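Local coordinates for protein GCN5-related N-acetyltransferase (Kribbella flavida, PDB 4H89) that probably transfers an acyl group, as GNAT acetyltransferases do, to an acceptor that is unspecified, at residues Asp18-Ile22 against Ala47-Met52; Ala21-Phe25 against Val72-Ala76; Pro58-Thr62 against Trp116-Phe122; Gly106-Gln111 against Leu140-Phe146. All coordinates share one frame; numbering follows the deposited sequence.

Contacts 1 and 2 start from the same helix, 19-32, share Ala21 and Ile22, and have centres about 8 Å apart; Trp51 NE1 to Ser75 OG, 2.8 Å, probably hydrogen-bonds them. Contact 3 joins this group where Thr62 OG1 lies 2.9 Å from Trp51 O, although its centre is about 19 Å from that of contact 1. Contacts 3 and 4 use opposite ends of helix 105-119, their centres about 16 Å apart. Contact 4 touches contact 2 through Leu109 CD1, 3.7 Å from Ser75 N. By family analogy, the start of helix 105-119, in contact 4, would border the acyl-coenzyme A site; contact 1 lies about 22 Å from contact 4, centre to centre.

Contact 1. Residues Asp18-Ile22 against Ala47-Met52; sequences DWPAI and ARSLWM
Trp19 lies against Arg48 and Trp51 where helix 19-32 meets helix 44-51, the pair that follows the first strand in the GNAT fold. The main contact is of the CH-pi kind. Arg48 CG sits 3.6 Å from the centroid of the Trp19 five-membered ring and only 2° off its normal, while Arg48 CB lies over the same indole face, 3.5 Å from CE2. The aliphatic part of the arginine thus covers one indole face.

Apolar contacts line several atoms of the benzene part of the indole. Trp19 CH2 approaches Ala47 CB, CZ3 comes within 3.8 Å of Trp51 CB, and CE3 meets Met52 CG. Ile22 CG2 meets Trp51 CD1 and NE1 obliquely, and that NE1 is engaged by Ser75 OG of strand 72-80.

The third kind is Met-aromatic. Met52, a selenomethionine, is folded at both chi2 and chi3 (-59° and -76°), which turns its selenium back to the tryptophan. Met52 SE stands 5.2 Å from the centroid of the Trp19 six-membered ring, obliquely placed, and touches Ile22 CD1 at 4.1 Å.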
loop_
_atom_site.group_PDB
_atom_site.type_symbol
_atom_site.label_atom_id
_atom_site.label_comp_id
_atom_site.label_asym_id
_atom_site.label_seq_id
_atom_site.Cartn_x
_atom_site.Cartn_y
_atom_site.Cartn_z
ATOM N N ASP A 18 25.442 -7.185 5.843
ATOM C CA ASP A 18 25.234 -5.726 5.807
ATOM C C ASP A 18 24.103 -5.262 6.716
ATOM O O ASP A 18 23.998 -4.078 6.994
ATOM C CB ASP A 18 24.912 -5.319 4.369
ATOM C CG ASP A 18 26.045 -5.545 3.415
ATOM O OD1 ASP A 18 27.204 -5.361 3.769
ATOM O OD2 ASP A 18 25.732 -5.828 2.222
ATOM N N TRP A 19 23.223 -6.173 7.151
ATOM C CA TRP A 19 22.017 -5.741 7.887
ATOM C C TRP A 19 22.329 -4.905 9.146
ATOM O O TRP A 19 21.665 -3.896 9.373
ATOM C CB TRP A 19 21.057 -6.913 8.181
ATOM C CG TRP A 19 19.960 -6.532 9.097
ATOM C CD1 TRP A 19 19.812 -6.919 10.405
ATOM C CD2 TRP A 19 18.929 -5.547 8.863
ATOM N NE1 TRP A 19 18.744 -6.286 10.950
ATOM C CE2 TRP A 19 18.167 -5.462 10.019
ATOM C CE3 TRP A 19 18.553 -4.787 7.758
ATOM C CZ2 TRP A 19 17.094 -4.610 10.132
ATOM C CZ3 TRP A 19 17.476 -3.930 7.856
ATOM C CH2 TRP A 19 16.756 -3.855 9.055
ATOM N N PRO A 20 23.320 -5.290 9.962
ATOM C CA PRO A 20 23.616 -4.453 11.119
ATOM C C PRO A 20 23.974 -3.033 10.832
ATOM O O PRO A 20 23.715 -2.183 11.656
ATOM C CB PRO A 20 24.763 -5.215 11.824
ATOM C CG PRO A 20 24.545 -6.628 11.419
ATOM C CD PRO A 20 24.109 -6.529 9.996
ATOM N N ALA A 21 24.528 -2.746 9.653
ATOM C CA ALA A 21 24.833 -1.380 9.258
ATOM C C ALA A 21 23.612 -0.651 8.759
ATOM O O ALA A 21 23.522 0.572 8.854
ATOM C CB ALA A 21 25.903 -1.399 8.179
ATOM N N ILE A 22 22.626 -1.373 8.232
ATOM C CA ILE A 22 21.383 -0.781 7.713
ATOM C C ILE A 22 20.382 -0.449 8.807
ATOM O O ILE A 22 19.694 0.576 8.769
ATOM C CB ILE A 22 20.732 -1.739 6.671
ATOM C CG1 ILE A 22 21.701 -1.979 5.517
ATOM C CG2 ILE A 22 19.390 -1.165 6.175
ATOM C CD1 ILE A 22 21.291 -3.123 4.633
ATOM N N ALA A 47 12.032 -5.568 11.300
ATOM C CA ALA A 47 12.576 -4.629 10.358
ATOM C C ALA A 47 13.415 -5.349 9.294
ATOM O O ALA A 47 13.300 -5.038 8.100
ATOM C CB ALA A 47 13.332 -3.526 11.077
ATOM N N ARG A 48 14.214 -6.331 9.694
ATOM C CA ARG A 48 15.028 -7.054 8.771
ATOM C C ARG A 48 14.162 -7.803 7.740
ATOM O O ARG A 48 14.457 -7.814 6.532
ATOM C CB ARG A 48 15.890 -8.035 9.521
ATOM C CG ARG A 48 16.883 -8.755 8.641
ATOM C CD ARG A 48 17.687 -9.790 9.398
ATOM N NE ARG A 48 16.808 -10.754 10.086
ATOM C CZ ARG A 48 17.202 -11.541 11.070
ATOM N NH1 ARG A 48 18.470 -11.549 11.475
ATOM N NH2 ARG A 48 16.301 -12.297 11.655
ATOM N N SER A 49 13.094 -8.449 8.214
ATOM C CA SER A 49 12.177 -9.151 7.309
ATOM C C SER A 49 11.528 -8.216 6.294
ATOM O O SER A 49 11.308 -8.614 5.128
ATOM C CB SER A 49 11.111 -9.878 8.102
ATOM O OG SER A 49 11.713 -11.043 8.663
ATOM N N LEU A 50 11.201 -6.994 6.714
ATOM C CA LEU A 50 10.571 -6.048 5.819
ATOM C C LEU A 50 11.569 -5.541 4.792
ATOM O O LEU A 50 11.189 -5.267 3.659
ATOM C CB LEU A 50 9.989 -4.884 6.596
ATOM C CG LEU A 50 8.695 -5.177 7.367
ATOM C CD1 LEU A 50 8.148 -3.863 7.898
ATOM C CD2 LEU A 50 7.617 -5.880 6.524
ATOM N N TRP A 51 12.844 -5.448 5.174
ATOM C CA TRP A 51 13.842 -4.780 4.345
ATOM C C TRP A 51 14.701 -5.685 3.454
ATOM O O TRP A 51 14.915 -5.393 2.270
ATOM C CB TRP A 51 14.755 -3.915 5.239
ATOM C CG TRP A 51 15.566 -3.011 4.402
ATOM C CD1 TRP A 51 16.842 -3.183 4.002
ATOM C CD2 TRP A 51 15.104 -1.806 3.818
ATOM N NE1 TRP A 51 17.199 -2.177 3.142
ATOM C CE2 TRP A 51 16.144 -1.307 3.023
ATOM C CE3 TRP A 51 13.896 -1.112 3.870
ATOM C CZ2 TRP A 51 16.029 -0.113 2.312
ATOM C CZ3 TRP A 51 13.773 0.070 3.146
ATOM C CH2 TRP A 51 14.828 0.540 2.366
HETATM N N MSE A 52 15.273 -6.722 4.024
HETATM C CA MSE A 52 16.102 -7.689 3.336
HETATM C C MSE A 52 15.202 -8.583 2.534
HETATM O O MSE A 52 14.094 -8.891 2.941
HETATM C CB MSE A 52 16.925 -8.509 4.334
HETATM C CG MSE A 52 17.881 -7.688 5.178
HETATM SE SE MSE A 52 19.241 -6.631 4.284
HETATM C CE MSE A 52 20.335 -8.098 3.885
#

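Contact 2. Residues Ala21-Phe25 against Val72-Ala76; sequences AILPF and VLGSA
This is a largely apolar helix-on-sheet contact: Ala21, Ile22 and Phe25 of helix 19-32 pack on the beginning of strand 72-80, an inner strand of the central GNAT sheet. The axes of the two short segments approach to 8.7 Å with 74° between their directions, so the helix runs steeply across the strand and meets it through a few side chains.

Ala21 CB abuts Val72 CB at 3.9 Å. Val72 CG1, anti to its own backbone nitrogen (chi1 174°), reaches Phe25 CE2 at 3.9 Å. The Phe25 ring then borders the backbone: Val72 O lies at its edge, near the ring plane and 3.7 Å from CZ, and Gly74 CA is 3.7 Å from CE2. Leu73 and Gly74 both pair with Ala65 in a classic beta bulge, and the ring sits beside this irregular stretch. On the helix's own side, Ala21 O lies over one face of Phe25.

Further along the strand, Ile22 CD1 touches Ser75 OG at 3.6 Å. The isoleucine methyl thus meets a hydroxyl whose bonds are made to others, chiefly Thr63 O besides Trp51, so the apolar contact probably costs it little.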
loop_
_atom_site.group_PDB
_atom_site.type_symbol
_atom_site.label_atom_id
_atom_site.label_comp_id
_atom_site.label_asym_id
_atom_site.label_seq_id
_atom_site.Cartn_x
_atom_site.Cartn_y
_atom_site.Cartn_z
ATOM N N ALA A 21 24.528 -2.746 9.653
ATOM C CA ALA A 21 24.833 -1.380 9.258
ATOM C C ALA A 21 23.612 -0.651 8.759
ATOM O O ALA A 21 23.522 0.572 8.854
ATOM C CB ALA A 21 25.903 -1.399 8.179
ATOM N N ILE A 22 22.626 -1.373 8.232
ATOM C CA ILE A 22 21.383 -0.781 7.713
ATOM C C ILE A 22 20.382 -0.449 8.807
ATOM O O ILE A 22 19.694 0.576 8.769
ATOM C CB ILE A 22 20.732 -1.739 6.671
ATOM C CG1 ILE A 22 21.701 -1.979 5.517
ATOM C CG2 ILE A 22 19.390 -1.165 6.175
ATOM C CD1 ILE A 22 21.291 -3.123 4.633
ATOM N N LEU A 23 20.294 -1.307 9.809
ATOM C CA LEU A 23 19.355 -1.163 10.943
ATOM C C LEU A 23 19.335 0.250 11.552
ATOM O O LEU A 23 18.266 0.806 11.719
ATOM C CB LEU A 23 19.631 -2.262 11.991
ATOM C CG LEU A 23 18.838 -2.148 13.293
ATOM C CD1 LEU A 23 17.348 -2.294 13.081
ATOM C CD2 LEU A 23 19.326 -3.224 14.263
ATOM N N PRO A 24 20.506 0.834 11.864
ATOM C CA PRO A 24 20.430 2.201 12.410
ATOM C C PRO A 24 19.818 3.214 11.490
ATOM O O PRO A 24 19.255 4.201 11.981
ATOM C CB PRO A 24 21.883 2.541 12.789
ATOM C CG PRO A 24 22.738 1.422 12.311
ATOM C CD PRO A 24 21.873 0.285 11.869
ATOM N N PHE A 25 19.912 3.033 10.166
ATOM C CA PHE A 25 19.231 3.971 9.257
ATOM C C PHE A 25 17.756 3.932 9.441
ATOM O O PHE A 25 17.093 4.946 9.426
ATOM C CB PHE A 25 19.441 3.657 7.761
ATOM C CG PHE A 25 20.860 3.493 7.327
ATOM C CD1 PHE A 25 21.903 4.008 8.061
ATOM C CD2 PHE A 25 21.122 2.804 6.133
ATOM C CE1 PHE A 25 23.204 3.829 7.660
ATOM C CE2 PHE A 25 22.431 2.598 5.737
ATOM C CZ PHE A 25 23.470 3.140 6.488
ATOM N N VAL A 72 28.832 0.847 4.452
ATOM C CA VAL A 72 27.493 1.018 3.943
ATOM C C VAL A 72 27.032 2.448 4.206
ATOM O O VAL A 72 26.992 2.892 5.363
ATOM C CB VAL A 72 26.535 0.009 4.583
ATOM C CG1 VAL A 72 25.102 0.265 4.171
ATOM C CG2 VAL A 72 26.957 -1.398 4.217
ATOM N N LEU A 73 26.606 3.133 3.138
ATOM C CA LEU A 73 26.150 4.527 3.172
ATOM C C LEU A 73 24.634 4.653 2.997
ATOM O O LEU A 73 24.072 5.697 3.209
ATOM C CB LEU A 73 26.809 5.286 2.036
ATOM C CG LEU A 73 28.335 5.224 2.003
ATOM C CD1 LEU A 73 28.839 5.993 0.787
ATOM C CD2 LEU A 73 28.928 5.798 3.274
ATOM N N GLY A 74 23.996 3.590 2.525
ATOM C CA GLY A 74 22.585 3.610 2.221
ATOM C C GLY A 74 22.129 2.255 1.697
ATOM O O GLY A 74 22.955 1.372 1.439
ATOM N N SER A 75 20.817 2.113 1.544
ATOM C CA SER A 75 20.283 0.844 1.085
ATOM C C SER A 75 18.966 1.078 0.380
ATOM O O SER A 75 18.258 2.067 0.636
ATOM C CB SER A 75 20.121 -0.088 2.301
ATOM O OG SER A 75 19.642 -1.367 1.930
ATOM N N ALA A 76 18.595 0.167 -0.525
ATOM C CA ALA A 76 17.313 0.234 -1.210
ATOM C C ALA A 76 16.719 -1.174 -1.229
ATOM O O ALA A 76 17.443 -2.166 -1.280
ATOM C CB ALA A 76 17.448 0.728 -2.626
#

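Contact 3. Residues Pro58-Thr62 against Trp116-Phe122; sequences PQSRT and WAGREGF
Trp116 and Arg61 run past each other in opposite directions, with Arg61 CD 3.4 Å from Trp116 CD1. Arg61 CB lies over one indole face, while Glu120 CG, four residues on and just past the helix, lies over the other. The benzene end of the indole meets the backbone edge-on: Gln59 O is near the ring plane, 3.3 Å from CH2.

Next, Arg119 brings NH1 over one face of the Arg61 guanidinium, 4.0 Å from Arg61 NH1, the two planes 76° apart. Salt bridges from Arg61 to Asp13 and Asp112 would offset the like charges.

Glu120 is gripped twice by the Gln59 amide. NE2 reaches Glu120 O at 3.0 Å, nearly straight at 161°, and the anti lone pair of OE1 at 3.1 Å, more bent at 135°. A water lies near both Glu120 O and Gln59 OE1, 2.8 Å from the latter. This joins the loop before strand 61-66 to the end of helix 105-119, the helix that follows the fourth strand in GNAT proteins. Gly121, with positive phi, closes that helix in a Schellman motif.

Phe122 CZ touches Gln59 CB at 3.8 Å, and Gln59 O lies in plane at the ring edge, buried with no hydrogen-bond partner.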
loop_
_atom_site.group_PDB
_atom_site.type_symbol
_atom_site.label_atom_id
_atom_site.label_comp_id
_atom_site.label_asym_id
_atom_site.label_seq_id
_atom_site.Cartn_x
_atom_site.Cartn_y
_atom_site.Cartn_z
ATOM N N PRO A 58 9.403 -12.963 -4.996
ATOM C CA PRO A 58 9.108 -12.701 -6.407
ATOM C C PRO A 58 9.738 -11.412 -6.881
ATOM O O PRO A 58 9.312 -10.360 -6.397
ATOM C CB PRO A 58 7.574 -12.502 -6.416
ATOM C CG PRO A 58 7.285 -11.914 -5.054
ATOM C CD PRO A 58 8.223 -12.688 -4.141
ATOM N N GLN A 59 10.703 -11.478 -7.806
ATOM C CA GLN A 59 11.185 -10.284 -8.518
ATOM C C GLN A 59 11.446 -9.141 -7.551
ATOM O O GLN A 59 10.829 -8.085 -7.632
ATOM C CB GLN A 59 10.170 -9.863 -9.577
ATOM C CG GLN A 59 10.055 -10.841 -10.740
ATOM C CD GLN A 59 9.900 -10.105 -12.036
ATOM O OE1 GLN A 59 8.838 -9.581 -12.315
ATOM N NE2 GLN A 59 10.974 -10.045 -12.835
ATOM N N SER A 60 12.353 -9.399 -6.633
ATOM C CA SER A 60 12.660 -8.473 -5.541
ATOM C C SER A 60 14.144 -8.474 -5.309
ATOM O O SER A 60 14.830 -9.407 -5.664
ATOM C CB SER A 60 11.945 -8.950 -4.276
ATOM O OG SER A 60 10.518 -8.855 -4.423
ATOM N N ARG A 61 14.631 -7.393 -4.683
ATOM C CA ARG A 61 16.059 -7.226 -4.481
ATOM C C ARG A 61 16.304 -6.197 -3.409
ATOM O O ARG A 61 15.494 -5.284 -3.244
ATOM C CB ARG A 61 16.713 -6.823 -5.817
ATOM C CG ARG A 61 18.210 -6.484 -5.797
ATOM C CD ARG A 61 18.676 -6.357 -7.247
ATOM N NE ARG A 61 20.071 -5.967 -7.355
ATOM C CZ ARG A 61 20.512 -4.797 -7.791
ATOM N NH1 ARG A 61 19.671 -3.856 -8.143
ATOM N NH2 ARG A 61 21.792 -4.612 -7.842
ATOM N N THR A 62 17.406 -6.373 -2.676
ATOM C CA THR A 62 17.880 -5.348 -1.730
ATOM C C THR A 62 19.308 -5.044 -2.078
ATOM O O THR A 62 20.109 -5.955 -2.316
ATOM C CB THR A 62 17.742 -5.845 -0.298
ATOM O OG1 THR A 62 16.394 -6.246 -0.067
ATOM C CG2 THR A 62 18.183 -4.802 0.728
ATOM N N TRP A 116 17.540 -1.981 -12.741
ATOM C CA TRP A 116 17.088 -3.312 -12.361
ATOM C C TRP A 116 15.667 -3.558 -12.830
ATOM O O TRP A 116 15.374 -4.606 -13.397
ATOM C CB TRP A 116 17.190 -3.466 -10.824
ATOM C CG TRP A 116 16.488 -4.672 -10.260
ATOM C CD1 TRP A 116 17.005 -5.932 -10.159
ATOM C CD2 TRP A 116 15.159 -4.730 -9.752
ATOM N NE1 TRP A 116 16.075 -6.774 -9.600
ATOM C CE2 TRP A 116 14.922 -6.079 -9.366
ATOM C CE3 TRP A 116 14.140 -3.796 -9.581
ATOM C CZ2 TRP A 116 13.727 -6.490 -8.760
ATOM C CZ3 TRP A 116 12.914 -4.209 -9.025
ATOM C CH2 TRP A 116 12.730 -5.544 -8.616
ATOM N N ALA A 117 14.776 -2.621 -12.588
ATOM C CA ALA A 117 13.364 -2.839 -12.911
ATOM C C ALA A 117 13.226 -3.016 -14.401
ATOM O O ALA A 117 12.395 -3.805 -14.873
ATOM C CB ALA A 117 12.527 -1.674 -12.405
ATOM N N GLY A 118 13.986 -2.250 -15.168
ATOM C CA GLY A 118 13.971 -2.368 -16.616
ATOM C C GLY A 118 14.407 -3.743 -17.069
ATOM O O GLY A 118 13.705 -4.395 -17.861
ATOM N N ARG A 119 15.560 -4.207 -16.590
ATOM C CA ARG A 119 16.055 -5.504 -17.044
ATOM C C ARG A 119 15.205 -6.647 -16.554
ATOM O O ARG A 119 15.128 -7.684 -17.225
ATOM C CB ARG A 119 17.538 -5.729 -16.763
ATOM C CG ARG A 119 17.926 -5.876 -15.355
ATOM C CD ARG A 119 19.408 -6.310 -15.194
ATOM N NE ARG A 119 19.734 -6.234 -13.783
ATOM C CZ ARG A 119 20.176 -5.147 -13.149
ATOM N NH1 ARG A 119 20.342 -5.202 -11.832
ATOM N NH2 ARG A 119 20.482 -4.035 -13.811
ATOM N N GLU A 120 14.502 -6.474 -15.434
ATOM C CA GLU A 120 13.628 -7.520 -14.915
ATOM C C GLU A 120 12.247 -7.501 -15.569
ATOM O O GLU A 120 11.400 -8.329 -15.264
ATOM C CB GLU A 120 13.475 -7.368 -13.421
ATOM C CG GLU A 120 14.715 -7.777 -12.654
ATOM C CD GLU A 120 15.014 -9.255 -12.739
ATOM O OE1 GLU A 120 14.075 -10.065 -12.842
ATOM O OE2 GLU A 120 16.203 -9.580 -12.679
ATOM N N GLY A 121 12.014 -6.563 -16.480
ATOM C CA GLY A 121 10.809 -6.631 -17.267
ATOM C C GLY A 121 9.600 -5.883 -16.766
ATOM O O GLY A 121 8.536 -5.939 -17.374
ATOM N N PHE A 122 9.763 -5.087 -15.710
ATOM C CA PHE A 122 8.637 -4.312 -15.220
ATOM C C PHE A 122 8.260 -3.275 -16.277
ATOM O O PHE A 122 9.087 -2.825 -17.080
ATOM C CB PHE A 122 9.005 -3.632 -13.890
ATOM C CG PHE A 122 9.118 -4.572 -12.699
ATOM C CD1 PHE A 122 8.018 -4.935 -11.975
ATOM C CD2 PHE A 122 10.333 -5.103 -12.363
ATOM C CE1 PHE A 122 8.115 -5.734 -10.844
ATOM C CE2 PHE A 122 10.467 -5.881 -11.212
ATOM C CZ PHE A 122 9.353 -6.234 -10.468
HETATM O O HOH W 1 8.420 -8.147 -14.693
#

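Contact 4. Residues Gly106-Gln111 against Leu140-Phe146; sequences GRALCQ and LWQSLGF
The flat groups of Trp141 and Phe146 both touch Cys110, which lies beside them. Trp141 turns the outer rim of its six-membered ring to helix 105-119: Gly106 O is near the ring plane, at a loose 4.4 Å from CZ3, and Cys110 CB approaches the same CZ3 obliquely at 3.6 Å. Cys110 SG makes a sulfur-aromatic contact, 4.4 Å from the centroid of that ring and 47° off its normal. It makes a second, more distant one with Phe146, whose CE1 is 4.1 Å away. With SG anti to the backbone nitrogen (chi1 -170°), the thiol is turned to where it touches both rings. Trp141 O lies at the edge of Phe146, in its plane. Phe127 stacks on Phe146 and meets Trp141 edge-to-face; Phe94 also meets Trp141.

Two leucines fill the rest of the contact. Leu140 CD2 is 3.8 Å from Gly106 C; a glycine here lets the methyl come down on the helix backbone. Leu140 CD1 packs on Arg107 CB. One turn on, Leu144 CD1 touches Cys110 CB at 3.7 Å, and CD2 reaches Gln111 OE1 at 3.5 Å, while the amide nitrogen of Gln111 is bonded to Asp115.

Helix 135-143 ends in a Schellman motif, with Gly145 in positive phi, Phe146 N bonded to Trp141 O at 3.0 Å and Gly145 N to Gln142 O. Gly106 fits the last glycine of the GNAT Arg/Gln-x-x-Gly-x-Gly/Ala motif; as in GNAT relatives, this start of helix 105-119 probably faces the pyrophosphate of acyl-coenzyme A.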
loop_
_atom_site.group_PDB
_atom_site.type_symbol
_atom_site.label_atom_id
_atom_site.label_comp_id
_atom_site.label_asym_id
_atom_site.label_seq_id
_atom_site.Cartn_x
_atom_site.Cartn_y
_atom_site.Cartn_z
ATOM N N GLY A 106 21.431 8.655 -2.757
ATOM C CA GLY A 106 20.049 8.456 -3.165
ATOM C C GLY A 106 19.928 8.311 -4.658
ATOM O O GLY A 106 19.210 7.428 -5.139
ATOM N N ARG A 107 20.606 9.185 -5.405
ATOM C CA ARG A 107 20.547 9.104 -6.849
ATOM C C ARG A 107 21.097 7.776 -7.350
ATOM O O ARG A 107 20.507 7.143 -8.229
ATOM C CB ARG A 107 21.327 10.242 -7.508
ATOM C CG ARG A 107 21.155 10.299 -9.017
ATOM C CD ARG A 107 22.407 10.743 -9.784
ATOM N NE ARG A 107 23.586 9.917 -9.495
ATOM C CZ ARG A 107 23.868 8.721 -10.036
ATOM N NH1 ARG A 107 23.079 8.137 -10.936
ATOM N NH2 ARG A 107 24.963 8.105 -9.661
ATOM N N ALA A 108 22.232 7.356 -6.820
ATOM C CA ALA A 108 22.836 6.137 -7.252
ATOM C C ALA A 108 21.928 4.953 -6.965
ATOM O O ALA A 108 21.760 4.055 -7.804
ATOM C CB ALA A 108 24.173 5.960 -6.579
ATOM N N LEU A 109 21.367 4.903 -5.765
ATOM C CA LEU A 109 20.473 3.793 -5.410
ATOM C C LEU A 109 19.258 3.774 -6.326
ATOM O O LEU A 109 18.834 2.689 -6.746
ATOM C CB LEU A 109 20.059 3.906 -3.942
ATOM C CG LEU A 109 21.080 3.606 -2.872
ATOM C CD1 LEU A 109 20.554 4.105 -1.530
ATOM C CD2 LEU A 109 21.353 2.120 -2.838
ATOM N N CYS A 110 18.662 4.923 -6.585
ATOM C CA CYS A 110 17.456 4.930 -7.401
ATOM C C CYS A 110 17.756 4.639 -8.861
ATOM O O CYS A 110 16.981 3.938 -9.499
ATOM C CB CYS A 110 16.728 6.261 -7.245
ATOM S SG CYS A 110 15.068 6.265 -7.985
ATOM N N GLN A 111 18.836 5.173 -9.401
ATOM C CA GLN A 111 19.185 4.832 -10.772
ATOM C C GLN A 111 19.425 3.332 -10.923
ATOM O O GLN A 111 18.999 2.709 -11.885
ATOM C CB GLN A 111 20.400 5.608 -11.247
ATOM C CG GLN A 111 20.729 5.365 -12.716
ATOM C CD GLN A 111 19.603 5.836 -13.632
ATOM O OE1 GLN A 111 19.209 6.975 -13.542
ATOM N NE2 GLN A 111 19.006 4.932 -14.395
ATOM N N LEU A 140 14.535 14.882 -6.444
ATOM C CA LEU A 140 15.445 13.867 -6.944
ATOM C C LEU A 140 14.669 12.873 -7.804
ATOM O O LEU A 140 15.066 12.581 -8.920
ATOM C CB LEU A 140 16.134 13.132 -5.774
ATOM C CG LEU A 140 16.959 11.883 -6.144
ATOM C CD1 LEU A 140 18.082 12.242 -7.081
ATOM C CD2 LEU A 140 17.492 11.182 -4.901
ATOM N N TRP A 141 13.519 12.424 -7.318
ATOM C CA TRP A 141 12.735 11.471 -8.088
ATOM C C TRP A 141 12.254 12.112 -9.399
ATOM O O TRP A 141 12.282 11.463 -10.445
ATOM C CB TRP A 141 11.547 10.946 -7.312
ATOM C CG TRP A 141 11.770 10.360 -5.990
ATOM C CD1 TRP A 141 10.852 10.371 -4.924
ATOM C CD2 TRP A 141 12.895 9.706 -5.525
ATOM N NE1 TRP A 141 11.353 9.750 -3.872
ATOM C CE2 TRP A 141 12.605 9.299 -4.196
ATOM C CE3 TRP A 141 14.113 9.374 -6.068
ATOM C CZ2 TRP A 141 13.514 8.642 -3.399
ATOM C CZ3 TRP A 141 15.033 8.741 -5.276
ATOM C CH2 TRP A 141 14.734 8.352 -3.956
ATOM N N GLN A 142 11.808 13.363 -9.356
ATOM C CA GLN A 142 11.448 14.074 -10.593
ATOM C C GLN A 142 12.621 14.111 -11.567
ATOM O O GLN A 142 12.426 13.944 -12.783
ATOM C CB GLN A 142 10.928 15.483 -10.279
ATOM C CG GLN A 142 9.553 15.443 -9.632
ATOM C CD GLN A 142 9.081 16.785 -9.152
ATOM O OE1 GLN A 142 9.868 17.576 -8.613
ATOM N NE2 GLN A 142 7.797 17.026 -9.268
ATOM N N SER A 143 13.827 14.363 -11.061
ATOM C CA SER A 143 15.011 14.421 -11.924
ATOM C C SER A 143 15.332 13.079 -12.581
ATOM O O SER A 143 16.029 13.043 -13.595
ATOM C CB SER A 143 16.236 14.934 -11.161
ATOM O OG SER A 143 16.852 13.933 -10.366
ATOM N N LEU A 144 14.782 12.001 -12.015
ATOM C CA LEU A 144 14.969 10.648 -12.512
ATOM C C LEU A 144 13.754 10.151 -13.240
ATOM O O LEU A 144 13.640 8.960 -13.492
ATOM C CB LEU A 144 15.337 9.710 -11.376
ATOM C CG LEU A 144 16.726 9.980 -10.796
ATOM C CD1 LEU A 144 16.888 9.168 -9.521
ATOM C CD2 LEU A 144 17.821 9.715 -11.807
ATOM N N GLY A 145 12.820 11.041 -13.559
ATOM C CA GLY A 145 11.717 10.710 -14.436
ATOM C C GLY A 145 10.377 10.433 -13.796
ATOM O O GLY A 145 9.413 10.177 -14.496
ATOM N N PHE A 146 10.291 10.469 -12.476
ATOM C CA PHE A 146 9.017 10.256 -11.794
ATOM C C PHE A 146 8.180 11.510 -11.817
ATOM O O PHE A 146 8.709 12.607 -11.785
ATOM C CB PHE A 146 9.237 9.854 -10.329
ATOM C CG PHE A 146 9.763 8.465 -10.130
ATOM C CD1 PHE A 146 11.109 8.215 -10.229
ATOM C CD2 PHE A 146 8.923 7.454 -9.737
ATOM C CE1 PHE A 146 11.587 6.935 -10.084
ATOM C CE2 PHE A 146 9.401 6.164 -9.594
ATOM C CZ PHE A 146 10.732 5.914 -9.717
#